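Local coordinates for protein teichoic acid D-alanine hydrolase (Staphylococcus aureus, PDB 5ZH8) that hydrolyses the ester bonds that hold D-alanine on wall and lipoteichoic acids, influencing methicillin resistance, autolysis and cell wall structure in this bacterium, at residues Y76-K81 and N380-Q385; Q109-G114 and T269-L274; L137-E142 and Y236-D241; L167-L172 and K205-M210. All blocks are in the same frame, centred on the assembly; numbering follows the deposited sequence.

In the fold
FmtA has the serine beta-lactamase and penicillin-binding protein fold, a large antiparallel sheet with helices around it. Interaction 1 joins helices 74-85 and 371-382 beside that sheet; interaction 2, a surface contact, ties a loop to a small hairpin, with its centre about 29 Å from that of interaction 1. Interactions 3 and 4 lie in the helical part and are the closest pair, their centres about 23 Å apart and nearest atoms about 5 Å apart. Interaction 3 lies across the chain's centre from interaction 2, centres about 36 Å apart. Interaction 3 uses the C-terminal end of helix 129-142; in this family the nucleophilic serine stands near the opposite end of the corresponding helix, as is probable here.

Interaction 1 (Y76-K81 and N380-Q385); sequences YKKIDK and NDILKQ
Lys78 is the first residue of 76-81 to meet the other helix. Its aliphatic chain lies obliquely over Ile382, with CD 3.9 Å from Ile382 CG2 and CB 4.0 Å from the same methyl; the chain bends at chi3 and chi4, and the residue is exposed overall. Its backbone also takes part, since Lys78 O is 3.9 Å from Ile382 CD1. One residue on, Ile79 supplies the buried half of the contact. CG1 of Ile79 sits 3.8 Å from both CG2 and CD1 of Ile382, touching the short branch and the end of the long one. This is the pairing of an N-terminal and a C-terminal helix found in the serine beta-lactamase fold, where two helices distant in sequence come together on a shared antiparallel sheet: Ile79 also rests on Met102 of strand 99-106, and Leu383 on Val361 of strand 359-365. With chi1 at -68° and chi2 extended, Ile79 sends CD1 on to Leu383, meeting its CD2 at 4.0 Å with the two side chains roughly perpendicular. Lys384 departs from helical backbone angles with a positive phi, and Gln385 NE2 folds back onto Leu383 O at 2.9 Å in a nearly straight bond. Asp80 points away from this interface and pairs with Lys104.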
loop_
_atom_site.group_PDB
_atom_site.type_symbol
_atom_site.label_atom_id
_atom_site.label_comp_id
_atom_site.label_asym_id
_atom_site.label_seq_id
_atom_site.Cartn_x
_atom_site.Cartn_y
_atom_site.Cartn_z
ATOM N N TYR A 76 -3.280 -15.685 -24.056
ATOM C CA TYR A 76 -2.910 -16.234 -22.758
ATOM C C TYR A 76 -1.407 -16.388 -22.621
ATOM O O TYR A 76 -0.870 -16.262 -21.518
ATOM C CB TYR A 76 -3.610 -17.572 -22.523
ATOM C CG TYR A 76 -5.109 -17.425 -22.494
ATOM C CD1 TYR A 76 -5.731 -16.664 -21.506
ATOM C CD2 TYR A 76 -5.908 -18.021 -23.461
ATOM C CE1 TYR A 76 -7.104 -16.512 -21.482
ATOM C CE2 TYR A 76 -7.285 -17.883 -23.434
ATOM C CZ TYR A 76 -7.875 -17.124 -22.446
ATOM O OH TYR A 76 -9.242 -16.968 -22.422
ATOM N N LYS A 77 -0.732 -16.653 -23.734
ATOM C CA LYS A 77 0.720 -16.683 -23.741
ATOM C C LYS A 77 1.284 -15.317 -23.353
ATOM O O LYS A 77 2.245 -15.218 -22.586
ATOM C CB LYS A 77 1.238 -17.083 -25.115
ATOM C CG LYS A 77 2.748 -17.214 -25.156
ATOM C CD LYS A 77 3.239 -17.856 -26.443
ATOM C CE LYS A 77 4.760 -17.845 -26.511
ATOM N NZ LYS A 77 5.402 -18.319 -25.247
ATOM N N LYS A 78 0.659 -14.274 -23.899
ATOM C CA LYS A 78 1.044 -12.892 -23.646
ATOM C C LYS A 78 0.833 -12.552 -22.174
ATOM O O LYS A 78 1.644 -11.866 -21.570
ATOM C CB LYS A 78 0.208 -11.959 -24.528
ATOM C CG LYS A 78 0.927 -10.729 -25.058
ATOM C CD LYS A 78 -0.026 -9.880 -25.905
ATOM C CE LYS A 78 0.536 -9.458 -27.276
ATOM N NZ LYS A 78 1.344 -8.205 -27.287
ATOM N N ILE A 79 -0.270 -13.035 -21.611
ATOM C CA ILE A 79 -0.617 -12.788 -20.211
ATOM C C ILE A 79 0.398 -13.482 -19.303
ATOM O O ILE A 79 0.970 -12.860 -18.413
ATOM C CB ILE A 79 -2.045 -13.290 -19.879
ATOM C CG1 ILE A 79 -3.096 -12.447 -20.614
ATOM C CG2 ILE A 79 -2.305 -13.241 -18.381
ATOM C CD1 ILE A 79 -4.461 -13.103 -20.726
ATOM N N ASP A 80 0.610 -14.769 -19.543
ATOM C CA ASP A 80 1.556 -15.547 -18.774
ATOM C C ASP A 80 2.935 -14.903 -18.805
ATOM O O ASP A 80 3.593 -14.739 -17.771
ATOM C CB ASP A 80 1.631 -16.972 -19.330
ATOM C CG ASP A 80 2.656 -17.821 -18.620
ATOM O OD1 ASP A 80 2.432 -18.197 -17.443
ATOM O OD2 ASP A 80 3.694 -18.093 -19.243
ATOM N N LYS A 81 3.360 -14.533 -20.006
ATOM C CA LYS A 81 4.666 -13.925 -20.195
ATOM C C LYS A 81 4.774 -12.624 -19.418
ATOM O O LYS A 81 5.805 -12.324 -18.822
ATOM C CB LYS A 81 4.911 -13.674 -21.680
ATOM C CG LYS A 81 6.317 -13.228 -22.000
ATOM C CD LYS A 81 6.572 -13.321 -23.492
ATOM C CE LYS A 81 8.060 -13.259 -23.804
ATOM N NZ LYS A 81 8.824 -14.459 -23.332
ATOM N N ASN A 380 -7.682 -4.703 -20.744
ATOM C CA ASN A 380 -7.732 -3.678 -21.773
ATOM C C ASN A 380 -6.699 -3.906 -22.869
ATOM O O ASN A 380 -7.041 -3.886 -24.048
ATOM C CB ASN A 380 -7.531 -2.293 -21.153
ATOM C CG ASN A 380 -8.615 -1.940 -20.159
ATOM O OD1 ASN A 380 -9.776 -2.288 -20.348
ATOM N ND2 ASN A 380 -8.248 -1.233 -19.106
ATOM N N ASP A 381 -5.438 -4.113 -22.499
ATOM C CA ASP A 381 -4.379 -4.164 -23.504
ATOM C C ASP A 381 -4.306 -5.519 -24.200
ATOM O O ASP A 381 -4.315 -5.585 -25.431
ATOM C CB ASP A 381 -3.020 -3.774 -22.906
ATOM C CG ASP A 381 -3.009 -2.350 -22.354
ATOM O OD1 ASP A 381 -3.814 -1.512 -22.821
ATOM O OD2 ASP A 381 -2.194 -2.061 -21.452
ATOM N N ILE A 382 -4.253 -6.602 -23.432
ATOM C CA ILE A 382 -4.057 -7.919 -24.030
ATOM C C ILE A 382 -5.366 -8.494 -24.567
ATOM O O ILE A 382 -5.445 -8.858 -25.738
ATOM C CB ILE A 382 -3.395 -8.899 -23.049
ATOM C CG1 ILE A 382 -2.020 -8.362 -22.630
ATOM C CG2 ILE A 382 -3.272 -10.272 -23.689
ATOM C CD1 ILE A 382 -1.275 -9.224 -21.624
ATOM N N LEU A 383 -6.389 -8.568 -23.720
ATOM C CA LEU A 383 -7.693 -9.095 -24.133
ATOM C C LEU A 383 -8.550 -8.091 -24.912
ATOM O O LEU A 383 -9.575 -8.470 -25.466
ATOM C CB LEU A 383 -8.474 -9.604 -22.918
ATOM C CG LEU A 383 -7.801 -10.713 -22.097
ATOM C CD1 LEU A 383 -8.678 -11.063 -20.909
ATOM C CD2 LEU A 383 -7.528 -11.947 -22.931
ATOM N N LYS A 384 -8.139 -6.822 -24.933
ATOM C CA LYS A 384 -8.771 -5.773 -25.755
ATOM C C LYS A 384 -10.269 -5.594 -25.472
ATOM O O LYS A 384 -11.087 -5.520 -26.396
ATOM C CB LYS A 384 -8.515 -6.033 -27.240
ATOM C CG LYS A 384 -7.047 -6.038 -27.588
ATOM C CD LYS A 384 -6.820 -6.353 -29.062
ATOM C CE LYS A 384 -7.070 -7.823 -29.385
ATOM N NZ LYS A 384 -6.398 -8.243 -30.657
ATOM N N GLN A 385 -10.610 -5.513 -24.187
ATOM C CA GLN A 385 -12.002 -5.375 -23.745
ATOM C C GLN A 385 -12.370 -3.955 -23.331
ATOM O O GLN A 385 -13.391 -3.740 -22.687
ATOM C CB GLN A 385 -12.271 -6.334 -22.584
ATOM C CG GLN A 385 -12.085 -7.788 -22.959
ATOM C CD GLN A 385 -13.020 -8.207 -24.073
ATOM O OE1 GLN A 385 -14.227 -8.288 -23.879
ATOM N NE2 GLN A 385 -12.466 -8.465 -25.246
#

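Interaction 2 (Q109-G114 and T269-L274); sequences QDFEKG and TGLSFL
A small apolar contact at the surface, between Phe111 and Leu271, links the loop following strand 99-106 to the hairpin formed by strands 264-265 and 272-273. Leu271 brings a single methyl over one face of the Phe111 ring: CD2 lies 3.9 Å from the ring centroid and 14° off the normal, a CH-pi contact displaced slightly toward the CD2 and CE2 rim. The methyl gets there because CG of Leu271 stands opposite the backbone N (chi1 -174°), which carries the branch across the gap at about a right angle to the phenyl group. Phe111 also meets Tyr264 edge-to-face, so the ring touches both strand 264-265 and the residue leading into strand 272-273. Next to it, Glu112 only brushes the other segment, OE1 approaching Phe273 CB at 4.4 Å; the real partners of that oxygen are Lys262, in a salt bridge, and the hydroxyl of Tyr264. Within the loop, Asp110 OD1 accepts a hydrogen bond from the backbone N of Lys113 at 3.0 Å, from above the carboxylate plane, and a weak one from Glu112 N. Asp110 thus begins an Asx motif and is also the second residue of a classic beta bulge, in which it and Gln109 both face Ile115.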
loop_
_atom_site.group_PDB
_atom_site.type_symbol
_atom_site.label_atom_id
_atom_site.label_comp_id
_atom_site.label_asym_id
_atom_site.label_seq_id
_atom_site.Cartn_x
_atom_site.Cartn_y
_atom_site.Cartn_z
ATOM N N GLN A 109 3.049 -18.997 -2.113
ATOM C CA GLN A 109 1.916 -18.861 -1.195
ATOM C C GLN A 109 2.423 -18.602 0.220
ATOM O O GLN A 109 1.868 -17.776 0.952
ATOM C CB GLN A 109 1.088 -20.145 -1.223
ATOM C CG GLN A 109 -0.058 -20.206 -0.226
ATOM C CD GLN A 109 -0.631 -21.600 -0.139
ATOM O OE1 GLN A 109 -0.935 -22.216 -1.161
ATOM N NE2 GLN A 109 -0.765 -22.110 1.078
ATOM N N ASP A 110 3.465 -19.341 0.598
ATOM C CA ASP A 110 4.135 -19.172 1.875
ATOM C C ASP A 110 5.636 -19.138 1.599
ATOM O O ASP A 110 6.215 -20.144 1.184
ATOM C CB ASP A 110 3.777 -20.328 2.810
ATOM C CG ASP A 110 4.446 -20.218 4.186
ATOM O OD1 ASP A 110 5.454 -19.490 4.324
ATOM O OD2 ASP A 110 3.957 -20.867 5.136
ATOM N N PHE A 111 6.250 -17.975 1.819
ATOM C CA PHE A 111 7.679 -17.777 1.548
ATOM C C PHE A 111 8.566 -18.458 2.572
ATOM O O PHE A 111 9.692 -18.848 2.259
ATOM C CB PHE A 111 8.027 -16.283 1.507
ATOM C CG PHE A 111 7.828 -15.652 0.161
ATOM C CD1 PHE A 111 8.781 -15.815 -0.834
ATOM C CD2 PHE A 111 6.701 -14.899 -0.111
ATOM C CE1 PHE A 111 8.612 -15.245 -2.080
ATOM C CE2 PHE A 111 6.530 -14.325 -1.351
ATOM C CZ PHE A 111 7.486 -14.495 -2.336
ATOM N N GLU A 112 8.054 -18.598 3.790
ATOM C CA GLU A 112 8.832 -19.161 4.893
ATOM C C GLU A 112 8.965 -20.683 4.757
ATOM O O GLU A 112 10.024 -21.251 5.045
ATOM C CB GLU A 112 8.201 -18.790 6.238
ATOM C CG GLU A 112 8.351 -17.320 6.621
ATOM C CD GLU A 112 7.445 -16.381 5.834
ATOM O OE1 GLU A 112 6.219 -16.626 5.774
ATOM O OE2 GLU A 112 7.967 -15.384 5.283
ATOM N N LYS A 113 7.888 -21.326 4.302
ATOM C CA LYS A 113 7.845 -22.776 4.122
ATOM C C LYS A 113 8.105 -23.196 2.676
ATOM O O LYS A 113 8.108 -24.385 2.364
ATOM C CB LYS A 113 6.484 -23.317 4.589
ATOM C CG LYS A 113 6.102 -22.909 6.010
ATOM C CD LYS A 113 7.109 -23.471 7.012
ATOM C CE LYS A 113 6.930 -22.909 8.416
ATOM N NZ LYS A 113 7.361 -21.484 8.520
ATOM N N GLY A 114 8.321 -22.216 1.799
ATOM C CA GLY A 114 8.620 -22.481 0.393
ATOM C C GLY A 114 7.475 -23.070 -0.417
ATOM O O GLY A 114 7.712 -23.700 -1.443
ATOM N N THR A 269 13.098 -3.660 6.998
ATOM C CA THR A 269 13.668 -4.924 7.469
ATOM C C THR A 269 13.109 -6.150 6.712
ATOM O O THR A 269 12.683 -7.141 7.319
ATOM C CB THR A 269 13.440 -5.077 8.990
ATOM O OG1 THR A 269 12.044 -5.259 9.262
ATOM C CG2 THR A 269 13.946 -3.832 9.731
ATOM N N GLY A 270 13.091 -6.052 5.383
ATOM C CA GLY A 270 12.759 -7.173 4.507
ATOM C C GLY A 270 11.291 -7.381 4.171
ATOM O O GLY A 270 10.426 -6.568 4.503
ATOM N N LEU A 271 11.031 -8.509 3.520
ATOM C CA LEU A 271 9.677 -8.975 3.234
ATOM C C LEU A 271 9.065 -9.572 4.497
ATOM O O LEU A 271 9.635 -10.505 5.061
ATOM C CB LEU A 271 9.732 -10.048 2.143
ATOM C CG LEU A 271 8.421 -10.593 1.582
ATOM C CD1 LEU A 271 7.662 -9.512 0.826
ATOM C CD2 LEU A 271 8.710 -11.773 0.670
ATOM N N SER A 272 7.916 -9.051 4.935
ATOM C CA SER A 272 7.344 -9.483 6.215
ATOM C C SER A 272 5.865 -9.866 6.130
ATOM O O SER A 272 5.066 -9.189 5.491
ATOM C CB SER A 272 7.573 -8.418 7.297
ATOM O OG SER A 272 6.975 -7.183 6.949
ATOM N N PHE A 273 5.532 -10.967 6.798
ATOM C CA PHE A 273 4.191 -11.536 6.793
ATOM C C PHE A 273 3.255 -10.754 7.709
ATOM O O PHE A 273 3.539 -10.563 8.890
ATOM C CB PHE A 273 4.255 -13.004 7.222
ATOM C CG PHE A 273 2.936 -13.579 7.669
ATOM C CD1 PHE A 273 1.830 -13.565 6.829
ATOM C CD2 PHE A 273 2.811 -14.169 8.924
ATOM C CE1 PHE A 273 0.622 -14.110 7.235
ATOM C CE2 PHE A 273 1.606 -14.715 9.332
ATOM C CZ PHE A 273 0.509 -14.685 8.488
ATOM N N LEU A 274 2.135 -10.315 7.143
ATOM C CA LEU A 274 1.113 -9.563 7.860
ATOM C C LEU A 274 0.006 -10.519 8.306
ATOM O O LEU A 274 -0.896 -10.847 7.524
ATOM C CB LEU A 274 0.504 -8.484 6.955
ATOM C CG LEU A 274 1.395 -7.359 6.435
ATOM C CD1 LEU A 274 0.535 -6.352 5.703
ATOM C CD2 LEU A 274 2.171 -6.696 7.559
#

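Interaction 3 (L137-E142 and Y236-D241); sequences LKQLEE and YTKIGD
Gln139 reaches Lys238 by leaving its helix with CG beside the backbone N (chi1 -79°) and then running extended through chi2 (172°), which places the amide against the other backbone. There NE2 gives a hydrogen bond of 2.9 Å to Lys238 O, approaching from above the carbonyl plane and bent to 152° at the hydrogen. The amide oxygen turns the other way, lying alongside the methylenes of Lys238, with OE1 3.4 Å from CD. The two side chains run past each other in opposite directions, and the ammonium end of Lys238 goes on to a salt bridge with Glu143. Ile239 CG1 lies beside the amide, 3.8 Å from Gln139 NE2. The receiving helix widens to a pi-type turn here, Asp241 N bonding to Tyr236 O. Ile239 also packs on Leu135 and Leu136, about one turn before Gln139 in helix 129-142, while Leu140 of that helix faces helix 213-227, touching Ile223 and Val226.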
loop_
_atom_site.group_PDB
_atom_site.type_symbol
_atom_site.label_atom_id
_atom_site.label_comp_id
_atom_site.label_asym_id
_atom_site.label_seq_id
_atom_site.Cartn_x
_atom_site.Cartn_y
_atom_site.Cartn_z
ATOM N N LEU A 137 -28.162 -10.094 0.904
ATOM C CA LEU A 137 -29.135 -8.997 1.033
ATOM C C LEU A 137 -30.203 -9.074 -0.045
ATOM O O LEU A 137 -31.393 -9.069 0.253
ATOM C CB LEU A 137 -28.450 -7.631 0.940
ATOM C CG LEU A 137 -28.023 -6.955 2.246
ATOM C CD1 LEU A 137 -27.384 -5.615 1.921
ATOM C CD2 LEU A 137 -29.182 -6.769 3.210
ATOM N N LYS A 138 -29.770 -9.138 -1.298
ATOM C CA LYS A 138 -30.698 -9.209 -2.419
ATOM C C LYS A 138 -31.602 -10.432 -2.291
ATOM O O LYS A 138 -32.814 -10.342 -2.516
ATOM C CB LYS A 138 -29.948 -9.226 -3.757
ATOM C CG LYS A 138 -30.857 -9.294 -4.984
ATOM C CD LYS A 138 -31.763 -8.072 -5.145
ATOM C CE LYS A 138 -31.000 -6.891 -5.734
ATOM N NZ LYS A 138 -31.658 -5.593 -5.433
ATOM N N GLN A 139 -31.013 -11.566 -1.922
ATOM C CA GLN A 139 -31.789 -12.774 -1.671
ATOM C C GLN A 139 -32.884 -12.532 -0.627
ATOM O O GLN A 139 -34.037 -12.908 -0.831
ATOM C CB GLN A 139 -30.883 -13.909 -1.217
ATOM C CG GLN A 139 -30.128 -14.589 -2.346
ATOM C CD GLN A 139 -29.101 -15.585 -1.834
ATOM O OE1 GLN A 139 -28.758 -15.582 -0.651
ATOM N NE2 GLN A 139 -28.603 -16.438 -2.726
ATOM N N LEU A 140 -32.514 -11.893 0.477
ATOM C CA LEU A 140 -33.455 -11.581 1.547
ATOM C C LEU A 140 -34.562 -10.619 1.122
ATOM O O LEU A 140 -35.676 -10.702 1.628
ATOM C CB LEU A 140 -32.716 -11.012 2.766
ATOM C CG LEU A 140 -31.895 -12.040 3.546
ATOM C CD1 LEU A 140 -31.128 -11.357 4.658
ATOM C CD2 LEU A 140 -32.791 -13.137 4.102
ATOM N N GLU A 141 -34.249 -9.709 0.203
ATOM C CA GLU A 141 -35.245 -8.791 -0.356
ATOM C C GLU A 141 -36.298 -9.551 -1.149
ATOM O O GLU A 141 -37.493 -9.301 -0.990
ATOM C CB GLU A 141 -34.577 -7.742 -1.252
ATOM C CG GLU A 141 -33.707 -6.750 -0.505
ATOM C CD GLU A 141 -32.855 -5.915 -1.432
ATOM O OE1 GLU A 141 -33.427 -5.261 -2.320
ATOM O OE2 GLU A 141 -31.620 -5.907 -1.270
ATOM N N GLU A 142 -35.847 -10.496 -1.972
ATOM C CA GLU A 142 -36.734 -11.312 -2.800
ATOM C C GLU A 142 -37.489 -12.386 -1.993
ATOM O O GLU A 142 -38.520 -12.890 -2.428
ATOM C CB GLU A 142 -35.937 -11.967 -3.930
ATOM C CG GLU A 142 -35.263 -10.986 -4.890
ATOM C CD GLU A 142 -36.235 -10.011 -5.537
ATOM O OE1 GLU A 142 -37.286 -10.460 -6.049
ATOM O OE2 GLU A 142 -35.936 -8.793 -5.534
ATOM N N TYR A 236 -23.235 -20.292 3.166
ATOM C CA TYR A 236 -23.115 -21.651 2.628
ATOM C C TYR A 236 -24.444 -22.180 2.080
ATOM O O TYR A 236 -24.499 -22.700 0.962
ATOM C CB TYR A 236 -22.530 -22.629 3.655
ATOM C CG TYR A 236 -21.018 -22.664 3.653
ATOM C CD1 TYR A 236 -20.308 -23.172 2.568
ATOM C CD2 TYR A 236 -20.298 -22.138 4.713
ATOM C CE1 TYR A 236 -18.925 -23.193 2.564
ATOM C CE2 TYR A 236 -18.911 -22.147 4.716
ATOM C CZ TYR A 236 -18.228 -22.675 3.639
ATOM O OH TYR A 236 -16.852 -22.701 3.635
ATOM N N THR A 237 -25.508 -22.043 2.860
ATOM C CA THR A 237 -26.818 -22.550 2.460
ATOM C C THR A 237 -27.381 -21.817 1.229
ATOM O O THR A 237 -27.995 -22.442 0.361
ATOM C CB THR A 237 -27.832 -22.453 3.617
ATOM O OG1 THR A 237 -27.825 -21.125 4.146
ATOM C CG2 THR A 237 -27.479 -23.410 4.720
ATOM N N LYS A 238 -27.150 -20.507 1.151
ATOM C CA LYS A 238 -27.745 -19.685 0.094
ATOM C C LYS A 238 -26.832 -19.373 -1.096
ATOM O O LYS A 238 -27.321 -18.951 -2.143
ATOM C CB LYS A 238 -28.278 -18.371 0.672
ATOM C CG LYS A 238 -29.345 -18.517 1.748
ATOM C CD LYS A 238 -29.780 -17.138 2.227
ATOM C CE LYS A 238 -30.934 -17.190 3.212
ATOM N NZ LYS A 238 -32.208 -17.575 2.548
ATOM N N ILE A 239 -25.523 -19.558 -0.952
ATOM C CA ILE A 239 -24.578 -19.255 -2.050
ATOM C C ILE A 239 -23.513 -20.337 -2.215
ATOM O O ILE A 239 -23.430 -20.969 -3.266
ATOM C CB ILE A 239 -23.875 -17.892 -1.848
ATOM C CG1 ILE A 239 -24.899 -16.751 -1.795
ATOM C CG2 ILE A 239 -22.862 -17.636 -2.963
ATOM C CD1 ILE A 239 -24.362 -15.471 -1.190
ATOM N N GLY A 240 -22.705 -20.542 -1.174
ATOM C CA GLY A 240 -21.554 -21.450 -1.224
ATOM C C GLY A 240 -21.853 -22.813 -1.808
ATOM O O GLY A 240 -21.201 -23.241 -2.762
ATOM N N ASP A 241 -22.853 -23.483 -1.240
ATOM C CA ASP A 241 -23.217 -24.843 -1.647
ATOM C C ASP A 241 -24.032 -24.899 -2.940
ATOM O O ASP A 241 -23.697 -25.680 -3.830
ATOM C CB ASP A 241 -23.940 -25.583 -0.508
ATOM C CG ASP A 241 -23.028 -25.868 0.674
ATOM O OD1 ASP A 241 -21.798 -25.648 0.555
ATOM O OD2 ASP A 241 -23.543 -26.314 1.719
#

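Interaction 4 (L167-L172 and K205-M210); sequences LKDLML and KYKKHM
Asp169 OD2 receives Lys207 NZ at 3.2 Å on its syn lone pair, a salt bridge between the short helix 167-171 and the loop before helix 213-227. The other carboxylate oxygen is taken by Gln174 NE2, and having both oxygens bound would limit rotation of the group. Lys207 does not reach straight across: the chain folds at chi2 (69°) and chi3 (79°), laying CE 3.6 Å from Asp169 OD2 and leaving the two side chains roughly perpendicular. Near the other end of the contact, the imidazole of His209 comes edge-on to the backbone carbonyl of Leu172, its CD2 3.6 Å from Leu172 O and that oxygen near the ring plane. Met210 continues the join through backbone hydrogen bonding with His173. Lys207, with phi at +53°, occupies the third position of a type II beta turn from Lys205 to Lys208. The loop then runs directly toward helix 213-227, near whose start beta-lactamase relatives carry the second active-site motif, Tyr-x-Asn or its equivalent.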
loop_
_atom_site.group_PDB
_atom_site.type_symbol
_atom_site.label_atom_id
_atom_site.label_comp_id
_atom_site.label_asym_id
_atom_site.label_seq_id
_atom_site.Cartn_x
_atom_site.Cartn_y
_atom_site.Cartn_z
ATOM N N LEU A 167 -31.211 0.787 4.992
ATOM C CA LEU A 167 -30.281 -0.273 4.597
ATOM C C LEU A 167 -29.526 0.109 3.330
ATOM O O LEU A 167 -28.353 -0.225 3.183
ATOM C CB LEU A 167 -31.022 -1.589 4.349
ATOM C CG LEU A 167 -31.613 -2.334 5.538
ATOM C CD1 LEU A 167 -32.331 -3.585 5.048
ATOM C CD2 LEU A 167 -30.530 -2.702 6.542
ATOM N N LYS A 168 -30.215 0.800 2.422
ATOM C CA LYS A 168 -29.642 1.225 1.150
ATOM C C LYS A 168 -28.434 2.141 1.334
ATOM O O LYS A 168 -27.473 2.042 0.576
ATOM C CB LYS A 168 -30.699 1.925 0.289
ATOM C CG LYS A 168 -30.249 2.151 -1.145
ATOM C CD LYS A 168 -31.336 2.724 -2.032
ATOM C CE LYS A 168 -31.037 2.418 -3.496
ATOM N NZ LYS A 168 -31.791 3.278 -4.451
ATOM N N ASP A 169 -28.489 3.027 2.326
ATOM C CA ASP A 169 -27.387 3.951 2.597
ATOM C C ASP A 169 -26.138 3.249 3.143
ATOM O O ASP A 169 -25.021 3.705 2.911
ATOM C CB ASP A 169 -27.838 5.065 3.548
ATOM C CG ASP A 169 -28.740 6.085 2.873
ATOM O OD1 ASP A 169 -28.956 5.972 1.654
ATOM O OD2 ASP A 169 -29.239 7.000 3.562
ATOM N N LEU A 170 -26.326 2.148 3.864
ATOM C CA LEU A 170 -25.210 1.300 4.265
ATOM C C LEU A 170 -24.634 0.599 3.043
ATOM O O LEU A 170 -23.432 0.639 2.798
ATOM C CB LEU A 170 -25.661 0.241 5.264
ATOM C CG LEU A 170 -26.254 0.688 6.594
ATOM C CD1 LEU A 170 -26.883 -0.506 7.290
ATOM C CD2 LEU A 170 -25.191 1.305 7.479
ATOM N N MET A 171 -25.513 -0.043 2.283
ATOM C CA MET A 171 -25.145 -0.768 1.072
ATOM C C MET A 171 -24.356 0.099 0.090
ATOM O O MET A 171 -23.398 -0.374 -0.519
ATOM C CB MET A 171 -26.414 -1.318 0.401
ATOM C CG MET A 171 -26.192 -2.110 -0.878
ATOM S SD MET A 171 -26.086 -1.080 -2.359
ATOM C CE MET A 171 -27.778 -0.541 -2.558
ATOM N N LEU A 172 -24.755 1.361 -0.049
ATOM C CA LEU A 172 -24.122 2.287 -0.997
ATOM C C LEU A 172 -22.937 3.071 -0.407
ATOM O O LEU A 172 -22.358 3.914 -1.098
ATOM C CB LEU A 172 -25.161 3.285 -1.542
ATOM C CG LEU A 172 -26.335 2.772 -2.381
ATOM C CD1 LEU A 172 -27.345 3.886 -2.605
ATOM C CD2 LEU A 172 -25.877 2.200 -3.710
ATOM N N LYS A 205 -20.340 14.266 7.476
ATOM C CA LYS A 205 -20.350 13.206 6.475
ATOM C C LYS A 205 -21.727 12.562 6.272
ATOM O O LYS A 205 -21.841 11.586 5.536
ATOM C CB LYS A 205 -19.300 12.145 6.834
ATOM C CG LYS A 205 -17.886 12.574 6.455
ATOM C CD LYS A 205 -17.607 12.329 4.972
ATOM C CE LYS A 205 -16.589 13.307 4.391
ATOM N NZ LYS A 205 -15.269 13.261 5.080
ATOM N N TYR A 206 -22.763 13.075 6.920
ATOM C CA TYR A 206 -24.099 12.498 6.719
ATOM C C TYR A 206 -24.582 12.632 5.267
ATOM O O TYR A 206 -24.444 13.685 4.641
ATOM C CB TYR A 206 -25.130 13.084 7.688
ATOM C CG TYR A 206 -26.558 12.720 7.331
ATOM C CD1 TYR A 206 -27.025 11.411 7.474
ATOM C CD2 TYR A 206 -27.447 13.686 6.845
ATOM C CE1 TYR A 206 -28.328 11.075 7.142
ATOM C CE2 TYR A 206 -28.750 13.358 6.513
ATOM C CZ TYR A 206 -29.187 12.055 6.663
ATOM O OH TYR A 206 -30.486 11.733 6.333
ATOM N N LYS A 207 -25.169 11.553 4.750
ATOM C CA LYS A 207 -25.646 11.474 3.364
ATOM C C LYS A 207 -24.592 11.843 2.299
ATOM O O LYS A 207 -24.935 12.292 1.207
ATOM C CB LYS A 207 -26.937 12.299 3.187
ATOM C CG LYS A 207 -27.835 11.869 2.030
ATOM C CD LYS A 207 -28.507 10.510 2.227
ATOM C CE LYS A 207 -29.725 10.570 3.144
ATOM N NZ LYS A 207 -30.817 9.671 2.674
ATOM N N LYS A 208 -23.315 11.652 2.622
ATOM C CA LYS A 208 -22.249 11.736 1.629
ATOM C C LYS A 208 -21.521 10.411 1.575
ATOM O O LYS A 208 -21.504 9.668 2.553
ATOM C CB LYS A 208 -21.264 12.849 1.968
ATOM C CG LYS A 208 -21.696 14.227 1.498
ATOM C CD LYS A 208 -20.581 15.256 1.662
ATOM C CE LYS A 208 -20.365 15.618 3.123
ATOM N NZ LYS A 208 -19.429 16.761 3.327
ATOM N N HIS A 209 -20.891 10.135 0.437
ATOM C CA HIS A 209 -20.208 8.863 0.240
ATOM C C HIS A 209 -18.920 8.784 1.043
ATOM O O HIS A 209 -18.176 9.756 1.133
ATOM C CB HIS A 209 -19.910 8.612 -1.235
ATOM C CG HIS A 209 -19.142 7.350 -1.476
ATOM N ND1 HIS A 209 -17.764 7.298 -1.439
ATOM C CD2 HIS A 209 -19.558 6.092 -1.764
ATOM C CE1 HIS A 209 -17.363 6.063 -1.693
ATOM N NE2 HIS A 209 -18.433 5.311 -1.890
ATOM N N MET A 210 -18.682 7.628 1.650
ATOM C CA MET A 210 -17.430 7.344 2.328
ATOM C C MET A 210 -17.290 5.833 2.466
ATOM O O MET A 210 -18.059 5.198 3.196
ATOM C CB MET A 210 -17.419 7.998 3.710
ATOM C CG MET A 210 -16.048 8.099 4.351
ATOM S SD MET A 210 -16.155 8.146 6.153
ATOM C CE MET A 210 -16.041 6.398 6.531
#